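Local coordinates for protein pyruvate kinase (Toxoplasma gondii, PDB 3GG8) that catalyses the transfer of the phosphoryl group of phosphoenolpyruvate to ADP, giving pyruvate and ATP in the last step of glycolysis, at residues L438-S443 against M457-F462; Y145-Q150 against K199-V204; N335-G340 against E369-V374. All coordinates share one frame; numbering follows the deposited sequence.

Along the chain from the N terminus, contact 2 comes first. Residues 145-150 and 199-204 close a 48-residue loop, which holds strands of the domain inserted between barrel strands 97-101 and 224-227. The contact joins that domain to the segment leading back to the barrel. Contact 3 follows, with 28 residues between its segments. It packs helix 327-339 against helix 356-371 on the outside of the eight-stranded barrel; the intervening chain includes barrel strand 343-346. Contact 1 is last and shortest. Residues 438-443 and 457-462 bracket 13 residues in the C-terminal alpha/beta domain. The three loops run in series, neither nesting nor crossing. The centres of contacts 1 and 2 lie about 46 Å apart.

Contact 1. Residues L438-S443 against M457-F462; sequences LSASES and MQVPSF
Leu-438 and Ser-439 pair in parallel with Met-457 and Gln-458, and one good and one weak backbone hydrogen bond join the two segments. Val-459 N donates to Ser-439 O at 2.8 Å. The bond from Ser-439 N to Met-457 O is weak. CA-H...O contacts fill in between; the shortest joins Ala-440 CA to Val-459 O at 3.1 Å.

On the face toward helix 465-478, Leu-438 and Met-457 lie side by side, with Leu-438 CD2 3.7 Å from Met-457 CB.

Gln-458 lies on the other face and reaches Glu-442 at the start of helix 442-447. It is extended, with CG anti to the backbone N (chi1 -166°), and this carries its amide beside Glu-442. Glu-442 CG lies 3.5 Å from Gln-458 OE1, and the carboxylate and amide planes are 39° apart. Gln-458 OE1 is hydrogen-bonded to Arg-95 NH1.

One water completes the set. It gives its hydrogens to Ala-440 O (2.7 Å) and Val-459 O (3.1 Å) and accepts from Gln-458 NE2 (3.0 Å).

The contact thus ties the strand ends of a beta-alpha-beta unit. Where direct pairing stops, a water with three partners takes over, and Arg-95 holds the Gln-458 amide from outside.

Contact 2. Residues Y145-Q150 against K199-V204; sequences YGALPQ and KVQLPV
A tyrosine packs against an irregular segment here, where the domain inserted in the barrel meets the chain returning to it. Tyr-145 reaches across from a type I beta turn (Tyr-145 to Leu-148) and has the largest buried area of any residue in the contact. Its CG lies anti to the backbone N (chi1 177°), which extends the ring toward Val-200, Gln-201 and Leu-202.

The hydroxyl is the polar end. Gln-201 N donates to Tyr-145 OH at 2.9 Å, in a nearly straight bond (161° at the hydrogen). Ser-151 OG is hydrogen-bonded to the same hydroxyl, so two partners grip it. Gln-201 is the centre of an inverse gamma turn. Its CB sits 3.3 Å from Tyr-145 OH, and its amide stands nearly perpendicular to the ring, at 86°.

Both faces of the ring are touched near the rim. The backbone of its own turn, at Ala-147 C and Leu-148 N, meets one face. Val-200 CG1 is 4.3 Å above the opposite face, also offset. Leu-202 CD2 approaches obliquely, 3.9 Å from Tyr-145 CD2.

Ile-107 and Leu-195 also touch Tyr-145. Val-200 O is hydrogen-bonded to Gln-231 NE2, just before helix 233-243. The turn falls between strands 140-142 and 157-160, while 199-204 runs from strand 193-194 to helix 207-217.

Contact 3. Residues N335-G340 against E369-V374; sequences NAVLDG and EAETCV
Glu-371 brings the one flat side-chain group to this contact, and it meets Val-337. Its carboxylate touches lightly, with OE1 4.2 Å from Val-337 CG1. Both carboxylate oxygens are held from outside: OE1 is hydrogen-bonded to Thr-38 OG1 and OE2 to Arg-37 N. Those two bonds probably fix the rotation of the group. The methylene stem makes the closer approach, with Glu-371 CG 3.8 Å from Val-337 CG1; the two side chains cross at about a right angle.

The rest is mainly apolar packing. Val-337 and Ala-370 point at each other, and Val-337 CG1 lies 3.8 Å from Ala-370 CB. The backbones come close here, at 6.4 Å between the two CA atoms. The next residue, Leu-338, has CG anti to the carbonyl carbon (chi1 -73°), which swings its branch toward Ala-370, Cys-373 and Val-374. Leu-338 CD2 is 3.5 Å from Cys-373 CB. The same methyl lies 3.6 Å from Ala-370 O and also touches Val-374 CG2.

Gly-340, at positive phi, is the C-prime residue of the Schellman motif that ends helix 327-339. Arg-452 NH2 is hydrogen-bonded to Val-337 O and Arg-430 NH1 to Gly-340 O, which links this end to the alpha/beta domain. On the subunit side, Lys-296 and Leu-293 of the second subunit pack on Leu-338 and Cys-373, respectively.

Two neighbouring barrel helices therefore meet mainly through aliphatic groups, while Glu-371 turns its carboxylate to Thr-38 and Arg-37, and Glu-369 forms a salt bridge with Lys-290 of the second subunit.

Contact 1. Residues L438-S443 against M457-F462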
ATOM      1  N   LEU C 438      15.512  17.368 -24.815  1.00 34.75           N
ATOM      2  CA  LEU C 438      15.804  18.514 -25.702  1.00 34.68           C
ATOM      3  C   LEU C 438      16.792  19.441 -25.026  1.00 34.98           C
ATOM      4  O   LEU C 438      16.597  19.826 -23.867  1.00 35.76           O
ATOM      5  CB  LEU C 438      14.527  19.275 -26.051  1.00 34.90           C
ATOM      6  CG  LEU C 438      13.364  18.464 -26.646  1.00 36.12           C
ATOM      7  CD1 LEU C 438      12.068  19.257 -26.566  1.00 36.02           C
ATOM      8  CD2 LEU C 438      13.651  18.044 -28.088  1.00 37.32           C
ATOM      9  N   SER C 439      17.859  19.793 -25.740  1.00 34.23           N
ATOM     10  CA  SER C 439      18.960  20.523 -25.134  1.00 34.00           C
ATOM     11  C   SER C 439      19.712  21.358 -26.169  1.00 33.37           C
ATOM     12  O   SER C 439      19.847  20.968 -27.324  1.00 33.71           O
ATOM     13  CB  SER C 439      19.911  19.541 -24.441  1.00 33.83           C
ATOM     14  OG  SER C 439      20.821  20.204 -23.585  1.00 34.41           O
ATOM     15  N   ALA C 440      20.205  22.514 -25.758  1.00 32.61           N
ATOM     16  CA  ALA C 440      21.014  23.311 -26.670  1.00 32.21           C
ATOM     17  C   ALA C 440      22.480  22.942 -26.505  1.00 32.07           C
ATOM     18  O   ALA C 440      23.313  23.295 -27.332  1.00 32.06           O
ATOM     19  CB  ALA C 440      20.780  24.803 -26.441  1.00 31.96           C
ATOM     20  N   SER C 441      22.782  22.206 -25.440  1.00 32.10           N
ATOM     21  CA  SER C 441      24.157  21.883 -25.091  1.00 32.68           C
ATOM     22  C   SER C 441      24.618  20.561 -25.705  1.00 32.95           C
ATOM     23  O   SER C 441      24.073  19.501 -25.409  1.00 32.56           O
ATOM     24  CB  SER C 441      24.345  21.884 -23.579  1.00 32.12           C
ATOM     25  OG  SER C 441      25.322  20.936 -23.217  1.00 32.98           O
ATOM     26  N   GLU C 442      25.623  20.654 -26.573  1.00 33.47           N
ATOM     27  CA  GLU C 442      26.173  19.496 -27.280  1.00 34.35           C
ATOM     28  C   GLU C 442      26.737  18.401 -26.358  1.00 34.16           C
ATOM     29  O   GLU C 442      26.479  17.206 -26.577  1.00 34.35           O
ATOM     30  CB  GLU C 442      27.250  19.957 -28.270  1.00 34.86           C
ATOM     31  CG  GLU C 442      27.446  19.003 -29.443  1.00 37.67           C
ATOM     32  CD  GLU C 442      28.078  19.672 -30.647  1.00 40.77           C
ATOM     33  OE1 GLU C 442      29.195  19.242 -31.003  1.00 43.80           O
ATOM     34  OE2 GLU C 442      27.480  20.621 -31.231  1.00 39.93           O
ATOM     35  N   SER C 443      27.488  18.798 -25.329  1.00 33.66           N
ATOM     36  CA  SER C 443      28.054  17.823 -24.412  1.00 33.89           C
ATOM     37  C   SER C 443      26.964  17.127 -23.582  1.00 33.80           C
ATOM     38  O   SER C 443      27.031  15.913 -23.372  1.00 33.65           O
ATOM     39  CB  SER C 443      29.170  18.424 -23.551  1.00 33.91           C
ATOM     40  OG  SER C 443      28.684  19.482 -22.764  1.00 35.33           O
ATOM     41  N   MET C 457      17.404  15.071 -28.862  1.00 38.17           N
ATOM     42  CA  MET C 457      17.328  16.002 -29.991  1.00 38.43           C
ATOM     43  C   MET C 457      18.002  17.324 -29.591  1.00 38.87           C
ATOM     44  O   MET C 457      17.511  18.028 -28.698  1.00 38.66           O
ATOM     45  CB  MET C 457      15.867  16.230 -30.419  1.00 38.00           C
ATOM     46  CG  MET C 457      15.656  17.099 -31.652  0.50 38.02           C
ATOM     47  SD  MET C 457      13.900  17.374 -32.033  0.50 38.81           S
ATOM     48  CE  MET C 457      14.039  18.613 -33.312  0.50 38.04           C
ATOM     49  N   GLN C 458      19.118  17.661 -30.250  1.00 39.33           N
ATOM     50  CA  GLN C 458      19.751  18.967 -30.035  1.00 39.67           C
ATOM     51  C   GLN C 458      18.897  20.089 -30.602  1.00 39.53           C
ATOM     52  O   GLN C 458      18.269  19.951 -31.649  1.00 39.95           O
ATOM     53  CB  GLN C 458      21.186  19.045 -30.577  1.00 39.62           C
ATOM     54  CG  GLN C 458      21.946  20.285 -30.049  1.00 40.54           C
ATOM     55  CD  GLN C 458      23.396  20.393 -30.500  1.00 40.54           C
ATOM     56  OE1 GLN C 458      24.112  19.399 -30.576  1.00 42.43           O
ATOM     57  NE2 GLN C 458      23.844  21.619 -30.762  1.00 40.66           N
ATOM     58  N   VAL C 459      18.894  21.211 -29.902  1.00 39.47           N
ATOM     59  CA  VAL C 459      17.998  22.311 -30.196  1.00 39.13           C
ATOM     60  C   VAL C 459      18.852  23.599 -30.191  1.00 39.15           C
ATOM     61  O   VAL C 459      19.888  23.639 -29.523  1.00 39.11           O
ATOM     62  CB  VAL C 459      16.831  22.246 -29.156  1.00 39.32           C
ATOM     63  CG1 VAL C 459      16.924  23.333 -28.086  1.00 39.63           C
ATOM     64  CG2 VAL C 459      15.496  22.206 -29.841  1.00 38.40           C
ATOM     65  N   PRO C 460      18.492  24.627 -30.995  1.00 39.27           N
ATOM     66  CA  PRO C 460      19.344  25.834 -30.965  1.00 39.05           C
ATOM     67  C   PRO C 460      19.365  26.583 -29.621  1.00 38.92           C
ATOM     68  O   PRO C 460      18.488  26.382 -28.776  1.00 38.58           O
ATOM     69  CB  PRO C 460      18.753  26.728 -32.074  1.00 39.31           C
ATOM     70  CG  PRO C 460      17.872  25.840 -32.880  1.00 39.58           C
ATOM     71  CD  PRO C 460      17.389  24.760 -31.963  1.00 39.24           C
ATOM     72  N   SER C 461      20.371  27.442 -29.439  1.00 39.05           N
ATOM     73  CA  SER C 461      20.522  28.223 -28.212  1.00 39.31           C
ATOM     74  C   SER C 461      19.464  29.320 -28.080  1.00 39.59           C
ATOM     75  O   SER C 461      18.858  29.736 -29.074  1.00 39.64           O
ATOM     76  CB  SER C 461      21.929  28.843 -28.142  1.00 39.26           C
ATOM     77  OG  SER C 461      22.897  27.905 -27.679  1.00 39.61           O
ATOM     78  N   PHE C 462      19.259  29.777 -26.843  1.00 39.93           N
ATOM     79  CA  PHE C 462      18.431  30.960 -26.511  1.00 40.12           C
ATOM     80  C   PHE C 462      16.977  30.843 -26.970  1.00 40.15           C
ATOM     81  O   PHE C 462      16.332  31.840 -27.343  1.00 40.02           O
ATOM     82  CB  PHE C 462      19.070  32.265 -27.038  1.00 40.21           C
ATOM     83  CG  PHE C 462      20.563  32.311 -26.894  1.00 40.21           C
ATOM     84  CD1 PHE C 462      21.164  32.174 -25.645  1.00 40.39           C
ATOM     85  CD2 PHE C 462      21.372  32.494 -28.013  1.00 40.97           C
ATOM     86  CE1 PHE C 462      22.548  32.215 -25.509  1.00 41.38           C
ATOM     87  CE2 PHE C 462      22.764  32.544 -27.895  1.00 41.41           C
ATOM     88  CZ  PHE C 462      23.355  32.402 -26.636  1.00 41.41           C
TER
HETATM   89  O   HOH W   1      22.876  24.315 -29.840  1.00 42.03           O

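Contact 2. Residues Y145-Q150 against K199-V204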
ATOM      1  N   TYR C 145      54.907  -6.949 -10.036  1.00 33.95           N
ATOM      2  CA  TYR C 145      54.440  -6.167  -8.906  1.00 33.83           C
ATOM      3  C   TYR C 145      55.404  -6.294  -7.729  1.00 33.72           C
ATOM      4  O   TYR C 145      55.394  -7.289  -7.006  1.00 34.01           O
ATOM      5  CB  TYR C 145      53.016  -6.610  -8.556  1.00 33.63           C
ATOM      6  CG  TYR C 145      52.388  -5.953  -7.349  1.00 33.67           C
ATOM      7  CD1 TYR C 145      51.666  -6.715  -6.426  1.00 34.15           C
ATOM      8  CD2 TYR C 145      52.488  -4.568  -7.134  1.00 34.20           C
ATOM      9  CE1 TYR C 145      51.075  -6.124  -5.305  1.00 34.67           C
ATOM     10  CE2 TYR C 145      51.904  -3.968  -6.011  1.00 33.86           C
ATOM     11  CZ  TYR C 145      51.205  -4.757  -5.104  1.00 34.25           C
ATOM     12  OH  TYR C 145      50.618  -4.193  -4.008  1.00 33.89           O
ATOM     13  N   GLY C 146      56.231  -5.267  -7.555  1.00 34.00           N
ATOM     14  CA  GLY C 146      57.352  -5.292  -6.606  1.00 34.10           C
ATOM     15  C   GLY C 146      56.964  -5.405  -5.142  1.00 34.22           C
ATOM     16  O   GLY C 146      57.738  -5.920  -4.333  1.00 34.31           O
ATOM     17  N   ALA C 147      55.771  -4.914  -4.814  1.00 34.12           N
ATOM     18  CA  ALA C 147      55.232  -4.954  -3.460  1.00 34.15           C
ATOM     19  C   ALA C 147      54.381  -6.199  -3.183  1.00 33.93           C
ATOM     20  O   ALA C 147      53.706  -6.259  -2.167  1.00 34.34           O
ATOM     21  CB  ALA C 147      54.411  -3.690  -3.184  1.00 34.18           C
ATOM     22  N   LEU C 148      54.406  -7.191  -4.070  1.00 33.34           N
ATOM     23  CA  LEU C 148      53.685  -8.456  -3.808  1.00 33.13           C
ATOM     24  C   LEU C 148      53.899  -9.060  -2.396  1.00 33.14           C
ATOM     25  O   LEU C 148      52.919  -9.400  -1.706  1.00 32.93           O
ATOM     26  CB  LEU C 148      53.974  -9.504  -4.899  1.00 32.77           C
ATOM     27  CG  LEU C 148      53.305 -10.876  -4.772  1.00 33.26           C
ATOM     28  CD1 LEU C 148      51.775 -10.766  -4.886  1.00 32.53           C
ATOM     29  CD2 LEU C 148      53.874 -11.871  -5.776  1.00 33.05           C
ATOM     30  N   PRO C 149      55.164  -9.211  -1.962  1.00 33.54           N
ATOM     31  CA  PRO C 149      55.377  -9.898  -0.677  1.00 33.76           C
ATOM     32  C   PRO C 149      54.904  -9.086   0.530  1.00 34.48           C
ATOM     33  O   PRO C 149      54.724  -9.640   1.620  1.00 34.58           O
ATOM     34  CB  PRO C 149      56.900 -10.095  -0.624  1.00 34.00           C
ATOM     35  CG  PRO C 149      57.401  -9.807  -2.004  1.00 33.60           C
ATOM     36  CD  PRO C 149      56.444  -8.807  -2.575  1.00 33.58           C
ATOM     37  N   GLN C 150      54.694  -7.788   0.318  1.00 35.05           N
ATOM     38  CA  GLN C 150      54.178  -6.880   1.338  1.00 35.50           C
ATOM     39  C   GLN C 150      52.680  -6.561   1.137  1.00 35.93           C
ATOM     40  O   GLN C 150      52.145  -5.638   1.751  1.00 36.63           O
ATOM     41  CB  GLN C 150      55.005  -5.586   1.338  1.00 35.56           C
ATOM     42  CG  GLN C 150      56.459  -5.746   1.862  1.00 35.55           C
ATOM     43  CD  GLN C 150      57.438  -6.235   0.794  1.00 34.87           C
ATOM     44  OE1 GLN C 150      57.448  -5.734  -0.329  1.00 33.59           O
ATOM     45  NE2 GLN C 150      58.277  -7.208   1.156  1.00 34.67           N
ATOM     46  N   LYS C 199      44.448  -5.237  -1.741  1.00 35.02           N
ATOM     47  CA  LYS C 199      44.599  -3.957  -2.422  1.00 35.66           C
ATOM     48  C   LYS C 199      45.903  -3.914  -3.247  1.00 35.45           C
ATOM     49  O   LYS C 199      46.970  -4.267  -2.754  1.00 35.68           O
ATOM     50  CB  LYS C 199      44.524  -2.805  -1.400  1.00 35.61           C
ATOM     51  CG  LYS C 199      45.087  -1.482  -1.901  1.00 38.05           C
ATOM     52  CD  LYS C 199      44.413  -0.257  -1.284  1.00 40.51           C
ATOM     53  CE  LYS C 199      44.538   0.931  -2.241  1.00 42.81           C
ATOM     54  NZ  LYS C 199      43.580   2.048  -1.954  1.00 44.56           N
ATOM     55  N   VAL C 200      45.810  -3.495  -4.501  1.00 35.69           N
ATOM     56  CA  VAL C 200      46.993  -3.393  -5.358  1.00 35.85           C
ATOM     57  C   VAL C 200      47.639  -2.022  -5.169  1.00 36.35           C
ATOM     58  O   VAL C 200      47.002  -1.003  -5.412  1.00 36.71           O
ATOM     59  CB  VAL C 200      46.672  -3.669  -6.847  1.00 35.72           C
ATOM     60  CG1 VAL C 200      47.927  -3.558  -7.700  1.00 34.64           C
ATOM     61  CG2 VAL C 200      46.039  -5.061  -7.007  1.00 36.09           C
ATOM     62  N   GLN C 201      48.894  -2.012  -4.719  1.00 36.70           N
ATOM     63  CA  GLN C 201      49.598  -0.774  -4.379  1.00 37.79           C
ATOM     64  C   GLN C 201      50.238  -0.132  -5.602  1.00 37.58           C
ATOM     65  O   GLN C 201      51.423   0.218  -5.597  1.00 38.12           O
ATOM     66  CB  GLN C 201      50.662  -1.018  -3.300  1.00 37.57           C
ATOM     67  CG  GLN C 201      50.119  -1.444  -1.938  1.00 39.28           C
ATOM     68  CD  GLN C 201      51.234  -1.828  -0.959  1.00 40.13           C
ATOM     69  OE1 GLN C 201      52.272  -1.147  -0.866  1.00 44.24           O
ATOM     70  NE2 GLN C 201      51.022  -2.918  -0.221  1.00 41.80           N
ATOM     71  N   LEU C 202      49.430   0.042  -6.638  1.00 37.66           N
ATOM     72  CA  LEU C 202      49.849   0.680  -7.878  1.00 37.52           C
ATOM     73  C   LEU C 202      48.882   1.808  -8.188  1.00 37.62           C
ATOM     74  O   LEU C 202      47.679   1.684  -7.911  1.00 37.27           O
ATOM     75  CB  LEU C 202      49.837  -0.339  -9.027  1.00 37.55           C
ATOM     76  CG  LEU C 202      50.785  -1.535  -8.924  1.00 37.27           C
ATOM     77  CD1 LEU C 202      50.583  -2.435 -10.109  1.00 37.50           C
ATOM     78  CD2 LEU C 202      52.256  -1.090  -8.800  1.00 36.43           C
ATOM     79  N   PRO C 203      49.399   2.919  -8.743  1.00 37.61           N
ATOM     80  CA  PRO C 203      48.568   4.045  -9.148  1.00 37.15           C
ATOM     81  C   PRO C 203      47.510   3.631 -10.160  1.00 36.74           C
ATOM     82  O   PRO C 203      47.816   2.985 -11.162  1.00 37.37           O
ATOM     83  CB  PRO C 203      49.577   5.029  -9.779  1.00 37.31           C
ATOM     84  CG  PRO C 203      50.801   4.255 -10.052  1.00 37.06           C
ATOM     85  CD  PRO C 203      50.833   3.186  -8.991  1.00 38.32           C
ATOM     86  N   VAL C 204      46.270   3.990  -9.864  1.00 35.92           N
ATOM     87  CA  VAL C 204      45.141   3.727 -10.724  1.00 35.00           C
ATOM     88  C   VAL C 204      45.273   4.538 -12.008  1.00 34.71           C
ATOM     89  O   VAL C 204      45.025   4.026 -13.089  1.00 34.85           O
ATOM     90  CB  VAL C 204      43.797   3.951  -9.971  1.00 35.29           C
ATOM     91  CG1 VAL C 204      42.603   3.999 -10.947  1.00 34.83           C
ATOM     92  CG2 VAL C 204      43.582   2.826  -8.943  1.00 34.19           C
TER

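Contact 3. Residues N335-G340 against E369-V374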
ATOM      1  N   ASN C 335      19.125 -10.455 -18.144  1.00 34.28           N
ATOM      2  CA  ASN C 335      19.073 -10.251 -16.711  0.50 34.25           C
ATOM      3  C   ASN C 335      19.726  -8.939 -16.262  1.00 34.36           C
ATOM      4  O   ASN C 335      19.252  -8.342 -15.314  1.00 35.46           O
ATOM      5  CB  ASN C 335      19.520 -11.493 -15.929  0.50 33.84           C
ATOM      6  CG  ASN C 335      18.390 -12.528 -15.794  0.50 34.09           C
ATOM      7  OD1 ASN C 335      17.418 -12.321 -15.055  0.50 32.48           O
ATOM      8  ND2 ASN C 335      18.507 -13.635 -16.526  0.50 33.37           N
ATOM      9  N   ALA C 336      20.764  -8.473 -16.951  1.00 34.45           N
ATOM     10  CA  ALA C 336      21.372  -7.174 -16.630  1.00 34.51           C
ATOM     11  C   ALA C 336      20.357  -6.049 -16.847  1.00 34.84           C
ATOM     12  O   ALA C 336      20.238  -5.153 -16.005  1.00 34.46           O
ATOM     13  CB  ALA C 336      22.631  -6.920 -17.466  1.00 34.04           C
ATOM     14  N   VAL C 337      19.630  -6.116 -17.973  1.00 34.70           N
ATOM     15  CA  VAL C 337      18.521  -5.192 -18.269  1.00 34.14           C
ATOM     16  C   VAL C 337      17.461  -5.242 -17.159  1.00 34.82           C
ATOM     17  O   VAL C 337      17.002  -4.202 -16.676  1.00 33.47           O
ATOM     18  CB  VAL C 337      17.894  -5.463 -19.672  1.00 34.11           C
ATOM     19  CG1 VAL C 337      16.656  -4.603 -19.906  1.00 33.20           C
ATOM     20  CG2 VAL C 337      18.928  -5.228 -20.782  1.00 32.93           C
ATOM     21  N   LEU C 338      17.111  -6.458 -16.732  1.00 35.70           N
ATOM     22  CA  LEU C 338      16.101  -6.640 -15.700  1.00 36.91           C
ATOM     23  C   LEU C 338      16.589  -6.245 -14.314  1.00 37.42           C
ATOM     24  O   LEU C 338      15.788  -5.899 -13.457  1.00 38.16           O
ATOM     25  CB  LEU C 338      15.567  -8.073 -15.697  1.00 37.22           C
ATOM     26  CG  LEU C 338      14.642  -8.368 -16.878  1.00 37.38           C
ATOM     27  CD1 LEU C 338      14.528  -9.855 -17.067  1.00 37.68           C
ATOM     28  CD2 LEU C 338      13.285  -7.725 -16.656  1.00 37.65           C
ATOM     29  N   ASP C 339      17.896  -6.324 -14.099  1.00 37.79           N
ATOM     30  CA  ASP C 339      18.532  -5.834 -12.882  1.00 37.66           C
ATOM     31  C   ASP C 339      18.373  -4.310 -12.828  1.00 37.42           C
ATOM     32  O   ASP C 339      18.346  -3.726 -11.746  1.00 37.24           O
ATOM     33  CB  ASP C 339      20.037  -6.152 -12.895  1.00 37.69           C
ATOM     34  CG  ASP C 339      20.371  -7.550 -12.376  1.00 38.87           C
ATOM     35  OD1 ASP C 339      19.434  -8.350 -12.102  1.00 36.48           O
ATOM     36  OD2 ASP C 339      21.596  -7.827 -12.241  1.00 36.86           O
ATOM     37  N   GLY C 340      18.317  -3.682 -14.006  1.00 36.86           N
ATOM     38  CA  GLY C 340      18.074  -2.246 -14.122  1.00 35.97           C
ATOM     39  C   GLY C 340      19.163  -1.460 -14.824  1.00 35.56           C
ATOM     40  O   GLY C 340      19.247  -0.247 -14.670  1.00 36.09           O
ATOM     41  N   GLU C 369      13.513  -7.742 -25.804  1.00 29.82           N
ATOM     42  CA  GLU C 369      12.745  -8.853 -25.200  1.00 30.14           C
ATOM     43  C   GLU C 369      12.736  -8.808 -23.683  1.00 30.27           C
ATOM     44  O   GLU C 369      11.751  -9.189 -23.060  1.00 30.18           O
ATOM     45  CB  GLU C 369      13.292 -10.206 -25.632  1.00 29.99           C
ATOM     46  CG  GLU C 369      13.271 -10.439 -27.107  1.00 30.93           C
ATOM     47  CD  GLU C 369      11.897 -10.806 -27.647  1.00 32.30           C
ATOM     48  OE1 GLU C 369      10.896 -10.829 -26.898  1.00 32.83           O
ATOM     49  OE2 GLU C 369      11.827 -11.087 -28.852  1.00 33.02           O
ATOM     50  N   ALA C 370      13.853  -8.375 -23.092  1.00 30.94           N
ATOM     51  CA  ALA C 370      13.970  -8.250 -21.636  1.00 31.38           C
ATOM     52  C   ALA C 370      13.057  -7.145 -21.157  1.00 31.66           C
ATOM     53  O   ALA C 370      12.401  -7.273 -20.138  1.00 31.94           O
ATOM     54  CB  ALA C 370      15.418  -7.955 -21.226  1.00 31.68           C
ATOM     55  N   GLU C 371      13.021  -6.056 -21.909  1.00 32.56           N
ATOM     56  CA  GLU C 371      12.180  -4.913 -21.594  1.00 33.11           C
ATOM     57  C   GLU C 371      10.690  -5.264 -21.679  1.00 33.78           C
ATOM     58  O   GLU C 371       9.859  -4.616 -21.050  1.00 33.98           O
ATOM     59  CB  GLU C 371      12.553  -3.733 -22.488  1.00 32.75           C
ATOM     60  CG  GLU C 371      13.853  -3.064 -22.047  1.00 32.25           C
ATOM     61  CD  GLU C 371      14.505  -2.243 -23.134  1.00 31.97           C
ATOM     62  OE1 GLU C 371      15.723  -1.964 -23.025  1.00 32.09           O
ATOM     63  OE2 GLU C 371      13.800  -1.873 -24.091  1.00 32.05           O
ATOM     64  N   THR C 372      10.372  -6.302 -22.449  1.00 34.91           N
ATOM     65  CA  THR C 372       9.053  -6.979 -22.421  1.00 35.97           C
ATOM     66  C   THR C 372       8.659  -7.418 -21.005  1.00 36.68           C
ATOM     67  O   THR C 372       7.489  -7.358 -20.630  1.00 36.69           O
ATOM     68  CB  THR C 372       9.071  -8.199 -23.386  1.00 35.74           C
ATOM     69  OG1 THR C 372       8.549  -7.806 -24.658  1.00 36.65           O
ATOM     70  CG2 THR C 372       8.300  -9.386 -22.864  1.00 36.72           C
ATOM     71  N   CYS C 373       9.647  -7.850 -20.222  1.00 37.92           N
ATOM     72  CA  CYS C 373       9.421  -8.356 -18.864  1.00 39.01           C
ATOM     73  C   CYS C 373       9.214  -7.276 -17.809  1.00 39.36           C
ATOM     74  O   CYS C 373       8.724  -7.570 -16.718  1.00 39.33           O
ATOM     75  CB  CYS C 373      10.608  -9.206 -18.426  1.00 39.16           C
ATOM     76  SG  CYS C 373      10.483 -10.895 -18.862  1.00 41.01           S
ATOM     77  N   VAL C 374       9.617  -6.043 -18.113  1.00 39.67           N
ATOM     78  CA  VAL C 374       9.641  -4.980 -17.105  1.00 40.06           C
ATOM     79  C   VAL C 374       8.236  -4.544 -16.656  1.00 40.37           C
ATOM     80  O   VAL C 374       7.361  -4.237 -17.481  1.00 40.22           O
ATOM     81  CB  VAL C 374      10.507  -3.767 -17.566  1.00 40.16           C
ATOM     82  CG1 VAL C 374      10.435  -2.636 -16.561  1.00 40.63           C
ATOM     83  CG2 VAL C 374      11.965  -4.191 -17.767  1.00 39.31           C
TER